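Side-chain contacts in putative heme binding protein (Tannerella forsythia, PDB 6EU8), which probably binds heme, as an HmuY-like family protein, but with binding properties that differ from those of Porphyromonas gingivalis HmuY: residues V145-P148 with A152-L155; A177-D180 with G185-S188; A72-D77 with D112-G117. All coordinates share one frame; numbering follows the deposited sequence.

Contact 1: V145-P148 with A152-L155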
ATOM      1  N   VAL A 145     -10.182  -1.201   9.097  1.00 21.28           N
ATOM      2  CA  VAL A 145     -10.492  -1.307  10.509  1.00 23.11           C
ATOM      3  C   VAL A 145     -10.397  -2.794  10.957  1.00 22.95           C
ATOM      4  O   VAL A 145      -9.800  -3.083  11.996  1.00 24.00           O
ATOM      5  CB  VAL A 145     -11.903  -0.777  10.824  1.00 23.56           C
ATOM      6  CG1 VAL A 145     -12.246  -0.941  12.325  1.00 24.10           C
ATOM      7  CG2 VAL A 145     -12.040   0.693  10.396  1.00 23.75           C
ATOM      8  N   GLU A 146     -11.045  -3.675  10.195  1.00 23.41           N
ATOM      9  CA  GLU A 146     -11.047  -5.134  10.471  1.00 27.12           C
ATOM     10  C   GLU A 146     -10.990  -5.895   9.165  1.00 24.50           C
ATOM     11  O   GLU A 146     -11.676  -5.534   8.205  1.00 22.99           O
ATOM     12  CB  GLU A 146     -12.384  -5.578  11.089  1.00 33.11           C
ATOM     13  CG  GLU A 146     -12.705  -5.242  12.513  1.00 40.85           C
ATOM     14  CD  GLU A 146     -13.929  -6.058  12.943  1.00 45.86           C
ATOM     15  OE1 GLU A 146     -13.792  -7.296  13.053  1.00 51.18           O
ATOM     16  OE2 GLU A 146     -15.028  -5.481  13.086  1.00 55.47           O
ATOM     17  N   ASN A 147     -10.271  -7.026   9.163  1.00 25.87           N
ATOM     18  CA  ASN A 147     -10.270  -7.963   8.028  1.00 24.88           C
ATOM     19  C   ASN A 147     -10.445  -9.431   8.509  1.00 25.33           C
ATOM     20  O   ASN A 147      -9.481 -10.200   8.493  1.00 29.44           O
ATOM     21  CB  ASN A 147      -8.984  -7.826   7.229  1.00 26.22           C
ATOM     22  CG  ASN A 147      -8.973  -8.676   5.984  1.00 26.41           C
ATOM     23  OD1 ASN A 147     -10.020  -8.981   5.419  1.00 24.86           O
ATOM     24  ND2 ASN A 147      -7.806  -9.052   5.551  1.00 28.10           N
ATOM     25  N   PRO A 148     -11.660  -9.778   8.962  1.00 27.72           N
ATOM     26  CA  PRO A 148     -11.910 -11.153   9.455  1.00 29.67           C
ATOM     27  C   PRO A 148     -11.756 -12.203   8.362  1.00 28.52           C
ATOM     28  O   PRO A 148     -12.249 -12.020   7.254  1.00 26.71           O
ATOM     29  CB  PRO A 148     -13.333 -11.088   9.998  1.00 31.67           C
ATOM     30  CG  PRO A 148     -13.944  -9.841   9.463  1.00 33.36           C
ATOM     31  CD  PRO A 148     -12.878  -8.959   8.902  1.00 30.40           C
ATOM     32  N   ALA A 152     -16.279 -10.037   5.080  1.00 28.50           N
ATOM     33  CA  ALA A 152     -16.069  -8.709   4.469  1.00 27.38           C
ATOM     34  C   ALA A 152     -15.110  -7.854   5.290  1.00 24.61           C
ATOM     35  O   ALA A 152     -15.302  -7.710   6.490  1.00 27.51           O
ATOM     36  CB  ALA A 152     -17.396  -7.966   4.320  1.00 28.61           C
ATOM     37  N   PRO A 153     -14.099  -7.226   4.627  1.00 25.04           N
ATOM     38  CA  PRO A 153     -13.328  -6.194   5.321  1.00 24.59           C
ATOM     39  C   PRO A 153     -14.194  -4.969   5.684  1.00 23.19           C
ATOM     40  O   PRO A 153     -15.167  -4.675   4.979  1.00 26.47           O
ATOM     41  CB  PRO A 153     -12.233  -5.835   4.300  1.00 24.89           C
ATOM     42  CG  PRO A 153     -12.188  -6.952   3.307  1.00 26.98           C
ATOM     43  CD  PRO A 153     -13.632  -7.411   3.252  1.00 25.23           C
ATOM     44  N   VAL A 154     -13.861  -4.323   6.792  1.00 24.43           N
ATOM     45  CA  VAL A 154     -14.528  -3.079   7.245  1.00 25.53           C
ATOM     46  C   VAL A 154     -13.503  -1.947   7.023  1.00 24.88           C
ATOM     47  O   VAL A 154     -12.405  -1.989   7.603  1.00 24.59           O
ATOM     48  CB  VAL A 154     -14.896  -3.159   8.743  1.00 25.41           C
ATOM     49  CG1 VAL A 154     -15.510  -1.859   9.256  1.00 27.12           C
ATOM     50  CG2 VAL A 154     -15.881  -4.315   8.952  1.00 27.43           C
ATOM     51  N   LEU A 155     -13.874  -0.950   6.202  1.00 24.87           N
ATOM     52  CA  LEU A 155     -12.963   0.173   5.810  1.00 22.49           C
ATOM     53  C   LEU A 155     -13.181   1.393   6.681  1.00 24.45           C
ATOM     54  O   LEU A 155     -14.309   1.670   7.121  1.00 24.09           O
ATOM     55  CB  LEU A 155     -13.180   0.576   4.343  1.00 23.73           C
ATOM     56  CG  LEU A 155     -12.566  -0.239   3.203  1.00 24.17           C
ATOM     57  CD1 LEU A 155     -13.088  -1.669   3.205  1.00 26.78           C
ATOM     58  CD2 LEU A 155     -12.846   0.427   1.854  1.00 26.16           C
TER
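Val145 and Glu146 both face Val154, and this two-against-one pairing is a classic beta bulge in a short antiparallel hairpin. The carbonyl of Val154 serves the two donors unequally: Val145 N gives the stronger bond to Val154 O at 2.8 Å, nearly in line with the carbonyl, and Glu146 N reaches the same oxygen only weakly at 3.4 Å. Beside this pair, Val145 CB lies 4.1 Å from Val154 CG1, a methyl carried anti to its own backbone N (chi1 177°). Glu146 then closes the hydrogen-bonded pair, its O accepting Val154 N at 2.9 Å in a nearly straight bond. The same oxygen also receives a CA-H contact from Pro153 CA, 3.4 Å away, while the Glu146 and Val154 side chains leave the sheet on one common face. At Asn147 the side chain runs alongside the Pro153 ring, OD1 lying 3.6 Å from Pro153 CG; the amide oxygen is hydrogen-bonded to Lys184 NZ. Pro148 finishes the segment with its ring carbon CD 3.6 Å from Ala152 O. The hairpin lies at the surface, with Pro153 and Leu155 packing on the end of strand 169-178, and one side of it resting on the loop after strand 71-74.

Contact 2: A177-D180 with G185-S188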
ATOM      1  N   ALA A 177     -12.266  -2.659  -0.896  1.00 24.15           N
ATOM      2  CA  ALA A 177     -11.187  -3.666  -0.721  1.00 22.99           C
ATOM      3  C   ALA A 177     -11.451  -4.989  -1.428  1.00 23.81           C
ATOM      4  O   ALA A 177     -10.585  -5.888  -1.413  1.00 24.48           O
ATOM      5  CB  ALA A 177     -10.972  -3.924   0.742  1.00 21.20           C
ATOM      6  N   THR A 178     -12.638  -5.115  -2.032  1.00 24.58           N
ATOM      7  CA  THR A 178     -13.002  -6.261  -2.839  1.00 24.89           C
ATOM      8  C   THR A 178     -13.604  -5.786  -4.165  1.00 26.03           C
ATOM      9  O   THR A 178     -14.100  -4.671  -4.254  1.00 26.33           O
ATOM     10  CB  THR A 178     -14.064  -7.149  -2.134  1.00 26.45           C
ATOM     11  OG1 THR A 178     -15.319  -6.455  -2.057  1.00 26.86           O
ATOM     12  CG2 THR A 178     -13.671  -7.487  -0.709  1.00 25.66           C
ATOM     13  N   ASN A 179     -13.606  -6.661  -5.155  1.00 26.02           N
ATOM     14  CA  ASN A 179     -14.316  -6.435  -6.433  1.00 28.02           C
ATOM     15  C   ASN A 179     -15.810  -6.807  -6.276  1.00 28.42           C
ATOM     16  O   ASN A 179     -16.270  -7.090  -5.184  1.00 29.22           O
ATOM     17  CB  ASN A 179     -13.612  -7.176  -7.594  1.00 27.76           C
ATOM     18  CG  ASN A 179     -13.762  -8.706  -7.534  1.00 27.26           C
ATOM     19  OD1 ASN A 179     -14.389  -9.258  -6.629  1.00 27.59           O
ATOM     20  ND2 ASN A 179     -13.167  -9.378  -8.497  1.00 28.92           N
ATOM     21  N   ASP A 180     -16.563  -6.790  -7.385  1.00 33.10           N
ATOM     22  CA  ASP A 180     -18.008  -7.074  -7.336  1.00 35.30           C
ATOM     23  C   ASP A 180     -18.345  -8.563  -7.069  1.00 35.80           C
ATOM     24  O   ASP A 180     -19.501  -8.896  -6.772  1.00 37.65           O
ATOM     25  CB  ASP A 180     -18.692  -6.597  -8.626  1.00 37.77           C
ATOM     26  CG  ASP A 180     -18.665  -5.073  -8.799  1.00 41.88           C
ATOM     27  OD1 ASP A 180     -18.548  -4.322  -7.810  1.00 41.58           O
ATOM     28  OD2 ASP A 180     -18.788  -4.610  -9.956  1.00 50.34           O
ATOM     29  N   GLY A 185      -8.539  -7.949  -2.141  1.00 24.29           N
ATOM     30  CA  GLY A 185      -7.271  -7.481  -2.741  1.00 25.12           C
ATOM     31  C   GLY A 185      -7.396  -6.578  -3.958  1.00 24.93           C
ATOM     32  O   GLY A 185      -6.382  -6.150  -4.524  1.00 24.72           O
ATOM     33  N   HIS A 186      -8.636  -6.280  -4.363  1.00 24.35           N
ATOM     34  CA  HIS A 186      -8.916  -5.299  -5.407  1.00 24.94           C
ATOM     35  C   HIS A 186      -9.194  -4.006  -4.669  1.00 25.72           C
ATOM     36  O   HIS A 186     -10.277  -3.810  -4.080  1.00 25.63           O
ATOM     37  CB  HIS A 186     -10.075  -5.739  -6.302  1.00 25.63           C
ATOM     38  CG  HIS A 186      -9.812  -7.001  -7.060  1.00 26.13           C
ATOM     39  ND1 HIS A 186      -9.173  -7.022  -8.287  1.00 26.74           N
ATOM     40  CD2 HIS A 186     -10.135  -8.288  -6.785  1.00 24.73           C
ATOM     41  CE1 HIS A 186      -9.092  -8.271  -8.712  1.00 28.29           C
ATOM     42  NE2 HIS A 186      -9.642  -9.058  -7.809  1.00 25.86           N
ATOM     43  N   VAL A 187      -8.178  -3.127  -4.640  1.00 23.81           N
ATOM     44  CA  VAL A 187      -8.188  -1.935  -3.809  1.00 24.07           C
ATOM     45  C   VAL A 187      -8.565  -0.721  -4.638  1.00 25.65           C
ATOM     46  O   VAL A 187      -7.848  -0.400  -5.597  1.00 25.33           O
ATOM     47  CB  VAL A 187      -6.799  -1.743  -3.149  1.00 24.14           C
ATOM     48  CG1 VAL A 187      -6.750  -0.467  -2.322  1.00 24.31           C
ATOM     49  CG2 VAL A 187      -6.440  -2.959  -2.300  1.00 22.35           C
ATOM     50  N   SER A 188      -9.676  -0.063  -4.284  1.00 24.69           N
ATOM     51  CA  SER A 188     -10.155   1.171  -4.990  1.00 25.98           C
ATOM     52  C   SER A 188     -10.097   2.392  -4.085  1.00 26.11           C
ATOM     53  O   SER A 188     -10.378   2.287  -2.890  1.00 24.25           O
ATOM     54  CB  SER A 188     -11.583   0.979  -5.533  1.00 26.21           C
ATOM     55  OG  SER A 188     -11.653  -0.048  -6.491  1.00 28.34           O
TER
HETATM   56  O   HOH W   1     -12.179  -2.559  -5.830  1.00 29.86           O
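In the hairpin of strands 169-178 and 184-194, Ala177 and Gly185 make the backbone hydrogen bond that crosses near its turn, and Asn179 and His186 supply the side-chain contact. Gly185 N donates to Ala177 O at 3.0 Å. Gly185 reaches this place with a positive phi of 108°, where a side chain would press on the carbonyl oxygen of the residue before it. The chain turns a corner at Ala177, and regular pairing lapses there: Ala177 C comes to 3.1 Å from His186 O, while Thr178 N, 3.4 Å from the same oxygen, is too badly angled to bond.

Where direct pairing stops, a water intervenes: the water donates to His186 O at 2.9 Å and to Thr178 O at a longer 3.3 Å, and the same water lies 2.6 Å from Ser188 OG, so the backbones of the two hairpin arms are bridged where they part. Ser188 OG is also hydrogen-bonded to Thr16 OG1 on strand 11-18, the strand flanking 184-194 in the large antiparallel sheet; this ties the bridge to a third strand.

Alongside the backbone bond, Asn179 and His186 lie side by side and point the same way, with amide and imidazole planes only 6° apart. Asn179 CB lies 3.7 Å from His186 CD2, and with CG turned between the backbone N and the carbonyl carbon (chi1 71°) the amide follows the ring, ND2 coming to 3.6 Å from His186 NE2. Glu183 steadies both groups from the turn: its backbone N is hydrogen-bonded to Asn179 OD1 and its OE1 to His186 NE2, which limits how either flat group can rotate.

Contact 3: A72-D77 with D112-G117; sequences AIHRFD and DKMLVG
With CG swung to the side remote from its backbone N (chi1 159°), the His74 ring projects toward Met114, whose extended chain arrives from the opposite direction and bends at chi3 (75°) to lay its end over the imidazole. The methyl CE stands 3.8 Å from the centroid of the His74 ring, only 3° off the normal, in a CH-pi contact. Met114 SD sits on the same face but nearer the rim, 3.4 Å from His74 ND1, adding a sulfur-aromatic interaction. Arg75 CG lies toward the other face.

In its plane the ring is held by Asp77. Asp77 OD2 accepts from His74 ND1 at 2.8 Å through its anti lone pair, across a type II' turn that runs from His74 to Asp77. Met114 CG touches this carboxylate too, 3.7 Å from Asp77 OD2. Near the ring edge, Leu115 O is 2.9 Å from His74 NE2, which is hydrogen-bonded to Tyr22 O.

Because ND1 donates to a carboxylate and NE2 is hydrogen-bonded to the Tyr22 carbonyl, the surroundings are consistent with protons on both nitrogens, and the acidic partner would probably raise the pKa of this buried histidine.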
ATOM      1  N   ALA A  72       2.564   2.523  -3.095  1.00 21.74           N
ATOM      2  CA  ALA A  72       2.589   1.130  -3.572  1.00 21.95           C
ATOM      3  C   ALA A  72       1.768   0.238  -2.656  1.00 21.30           C
ATOM      4  O   ALA A  72       1.690   0.481  -1.449  1.00 22.53           O
ATOM      5  CB  ALA A  72       4.001   0.616  -3.686  1.00 21.93           C
ATOM      6  N   ILE A  73       1.155  -0.779  -3.268  1.00 21.04           N
ATOM      7  CA  ILE A  73       0.151  -1.612  -2.617  1.00 20.69           C
ATOM      8  C   ILE A  73       0.536  -3.103  -2.790  1.00 20.87           C
ATOM      9  O   ILE A  73       0.843  -3.562  -3.900  1.00 20.37           O
ATOM     10  CB  ILE A  73      -1.266  -1.325  -3.193  1.00 20.72           C
ATOM     11  CG1 ILE A  73      -1.609   0.185  -3.091  1.00 22.56           C
ATOM     12  CG2 ILE A  73      -2.336  -2.180  -2.479  1.00 22.48           C
ATOM     13  CD1 ILE A  73      -2.971   0.528  -3.669  1.00 22.77           C
ATOM     14  N   HIS A  74       0.512  -3.847  -1.664  1.00 19.69           N
ATOM     15  CA  HIS A  74       0.706  -5.301  -1.618  1.00 20.62           C
ATOM     16  C   HIS A  74      -0.408  -5.838  -0.735  1.00 20.61           C
ATOM     17  O   HIS A  74      -0.422  -5.552   0.433  1.00 20.65           O
ATOM     18  CB  HIS A  74       2.062  -5.663  -1.009  1.00 20.77           C
ATOM     19  CG  HIS A  74       2.152  -7.081  -0.477  1.00 20.34           C
ATOM     20  ND1 HIS A  74       1.778  -7.427   0.805  1.00 20.76           N
ATOM     21  CD2 HIS A  74       2.606  -8.222  -1.055  1.00 21.85           C
ATOM     22  CE1 HIS A  74       1.972  -8.717   0.987  1.00 22.13           C
ATOM     23  NE2 HIS A  74       2.476  -9.218  -0.123  1.00 19.99           N
ATOM     24  N   ARG A  75      -1.339  -6.644  -1.290  1.00 20.85           N
ATOM     25  CA  ARG A  75      -2.527  -7.024  -0.524  1.00 20.11           C
ATOM     26  C   ARG A  75      -3.151  -5.771   0.123  1.00 19.56           C
ATOM     27  O   ARG A  75      -3.493  -4.874  -0.644  1.00 20.63           O
ATOM     28  CB  ARG A  75      -2.188  -8.127   0.476  1.00 19.99           C
ATOM     29  CG  ARG A  75      -1.691  -9.440  -0.139  1.00 20.16           C
ATOM     30  CD  ARG A  75      -2.771 -10.314  -0.824  1.00 21.83           C
ATOM     31  NE  ARG A  75      -3.925 -10.542   0.042  1.00 22.80           N
ATOM     32  CZ  ARG A  75      -5.019 -11.249  -0.298  1.00 24.20           C
ATOM     33  NH1 ARG A  75      -5.129 -11.782  -1.495  1.00 25.13           N
ATOM     34  NH2 ARG A  75      -6.018 -11.369   0.563  1.00 26.37           N
ATOM     35  N   PHE A  76      -3.315  -5.690   1.450  1.00 20.26           N
ATOM     36  CA  PHE A  76      -3.862  -4.463   2.080  1.00 19.83           C
ATOM     37  C   PHE A  76      -2.772  -3.592   2.706  1.00 19.60           C
ATOM     38  O   PHE A  76      -3.073  -2.586   3.385  1.00 20.52           O
ATOM     39  CB  PHE A  76      -4.981  -4.791   3.085  1.00 21.42           C
ATOM     40  CG  PHE A  76      -6.217  -5.450   2.486  1.00 21.69           C
ATOM     41  CD1 PHE A  76      -6.602  -5.273   1.152  1.00 21.68           C
ATOM     42  CD2 PHE A  76      -6.998  -6.273   3.299  1.00 23.46           C
ATOM     43  CE1 PHE A  76      -7.746  -5.869   0.648  1.00 22.93           C
ATOM     44  CE2 PHE A  76      -8.152  -6.886   2.774  1.00 22.39           C
ATOM     45  CZ  PHE A  76      -8.509  -6.682   1.482  1.00 22.75           C
ATOM     46  N   ASP A  77      -1.515  -3.985   2.492  1.00 20.03           N
ATOM     47  CA  ASP A  77      -0.348  -3.170   2.927  1.00 20.46           C
ATOM     48  C   ASP A  77      -0.123  -2.011   1.947  1.00 20.42           C
ATOM     49  O   ASP A  77      -0.108  -2.203   0.726  1.00 19.41           O
ATOM     50  CB  ASP A  77       0.912  -4.020   2.931  1.00 20.79           C
ATOM     51  CG  ASP A  77       0.786  -5.267   3.762  1.00 21.62           C
ATOM     52  OD1 ASP A  77       0.584  -5.146   4.985  1.00 24.40           O
ATOM     53  OD2 ASP A  77       0.925  -6.387   3.214  1.00 23.47           O
ATOM     54  N   ASP A 112      10.927 -10.117   8.322  1.00 22.98           N
ATOM     55  CA  ASP A 112      10.372 -11.479   8.351  1.00 24.70           C
ATOM     56  C   ASP A 112       8.940 -11.496   8.844  1.00 24.28           C
ATOM     57  O   ASP A 112       8.541 -12.330   9.688  1.00 24.13           O
ATOM     58  CB  ASP A 112      11.254 -12.406   9.207  1.00 24.90           C
ATOM     59  CG  ASP A 112      12.581 -12.729   8.550  1.00 27.33           C
ATOM     60  OD1 ASP A 112      12.683 -12.750   7.324  1.00 24.54           O
ATOM     61  OD2 ASP A 112      13.545 -13.046   9.288  1.00 34.94           O
ATOM     62  N   LYS A 113       8.146 -10.573   8.319  1.00 23.25           N
ATOM     63  CA  LYS A 113       6.755 -10.404   8.786  1.00 24.30           C
ATOM     64  C   LYS A 113       5.736 -10.338   7.651  1.00 25.21           C
ATOM     65  O   LYS A 113       4.649 -10.906   7.771  1.00 27.05           O
ATOM     66  CB  LYS A 113       6.640  -9.191   9.708  1.00 29.11           C
ATOM     67  CG  LYS A 113       7.090  -9.501  11.143  1.00 35.48           C
ATOM     68  CD  LYS A 113       7.351  -8.258  11.984  1.00 43.45           C
ATOM     69  CE  LYS A 113       7.808  -8.640  13.393  1.00 47.57           C
ATOM     70  NZ  LYS A 113       8.537  -7.529  14.073  1.00 52.98           N
ATOM     71  N   MET A 114       6.044  -9.664   6.541  1.00 22.13           N
ATOM     72  CA  MET A 114       5.062  -9.500   5.455  1.00 21.32           C
ATOM     73  C   MET A 114       4.931 -10.758   4.596  1.00 22.43           C
ATOM     74  O   MET A 114       5.935 -11.255   4.073  1.00 22.03           O
ATOM     75  CB  MET A 114       5.395  -8.303   4.577  1.00 21.39           C
ATOM     76  CG  MET A 114       4.282  -7.911   3.596  1.00 21.99           C
ATOM     77  SD  MET A 114       4.734  -6.628   2.393  1.00 22.98           S
ATOM     78  CE  MET A 114       5.740  -7.567   1.303  1.00 21.82           C
ATOM     79  N   LEU A 115       3.706 -11.292   4.451  1.00 22.20           N
ATOM     80  CA  LEU A 115       3.518 -12.524   3.690  1.00 22.76           C
ATOM     81  C   LEU A 115       3.754 -12.361   2.202  1.00 21.27           C
ATOM     82  O   LEU A 115       3.119 -11.509   1.555  1.00 21.77           O
ATOM     83  CB  LEU A 115       2.084 -13.065   3.849  1.00 25.58           C
ATOM     84  CG  LEU A 115       1.755 -13.912   5.051  1.00 28.68           C
ATOM     85  CD1 LEU A 115       0.253 -14.191   5.059  1.00 28.42           C
ATOM     86  CD2 LEU A 115       2.506 -15.230   4.993  1.00 26.81           C
ATOM     87  N   VAL A 116       4.618 -13.213   1.643  1.00 21.81           N
ATOM     88  CA  VAL A 116       4.811 -13.313   0.201  1.00 21.31           C
ATOM     89  C   VAL A 116       4.476 -14.687  -0.426  1.00 21.55           C
ATOM     90  O   VAL A 116       4.505 -14.828  -1.637  1.00 23.42           O
ATOM     91  CB  VAL A 116       6.252 -12.872  -0.212  1.00 21.63           C
ATOM     92  CG1 VAL A 116       6.494 -11.403   0.114  1.00 24.00           C
ATOM     93  CG2 VAL A 116       7.313 -13.740   0.458  1.00 22.68           C
ATOM     94  N   GLY A 117       4.080 -15.641   0.426  1.00 24.74           N
ATOM     95  CA  GLY A 117       3.692 -16.997  -0.035  1.00 26.53           C
ATOM     96  C   GLY A 117       2.835 -17.620   1.059  1.00 27.89           C
ATOM     97  O   GLY A 117       3.286 -17.798   2.199  1.00 26.90           O
TER

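Taken together, the three contacts range from surface to partly buried. Contact 1 is a wholly surface hairpin held chiefly by backbone bonds, contact 2 is a partly buried hairpin end completed by water, and contact 3, also partly buried, joins parts distant in sequence almost entirely through side chains. Phe76, in the turn of contact 3, links all three: its CE2 meets Asn147 and Pro153 of contact 1 and its CE1 Ala177 O of contact 2. Contacts 1 and 2 also pack directly, Leu155 CD1 lying 4.0 Å from Ala177 CB, while Ile73 and Val187 bring the strands of contacts 3 and 2 together.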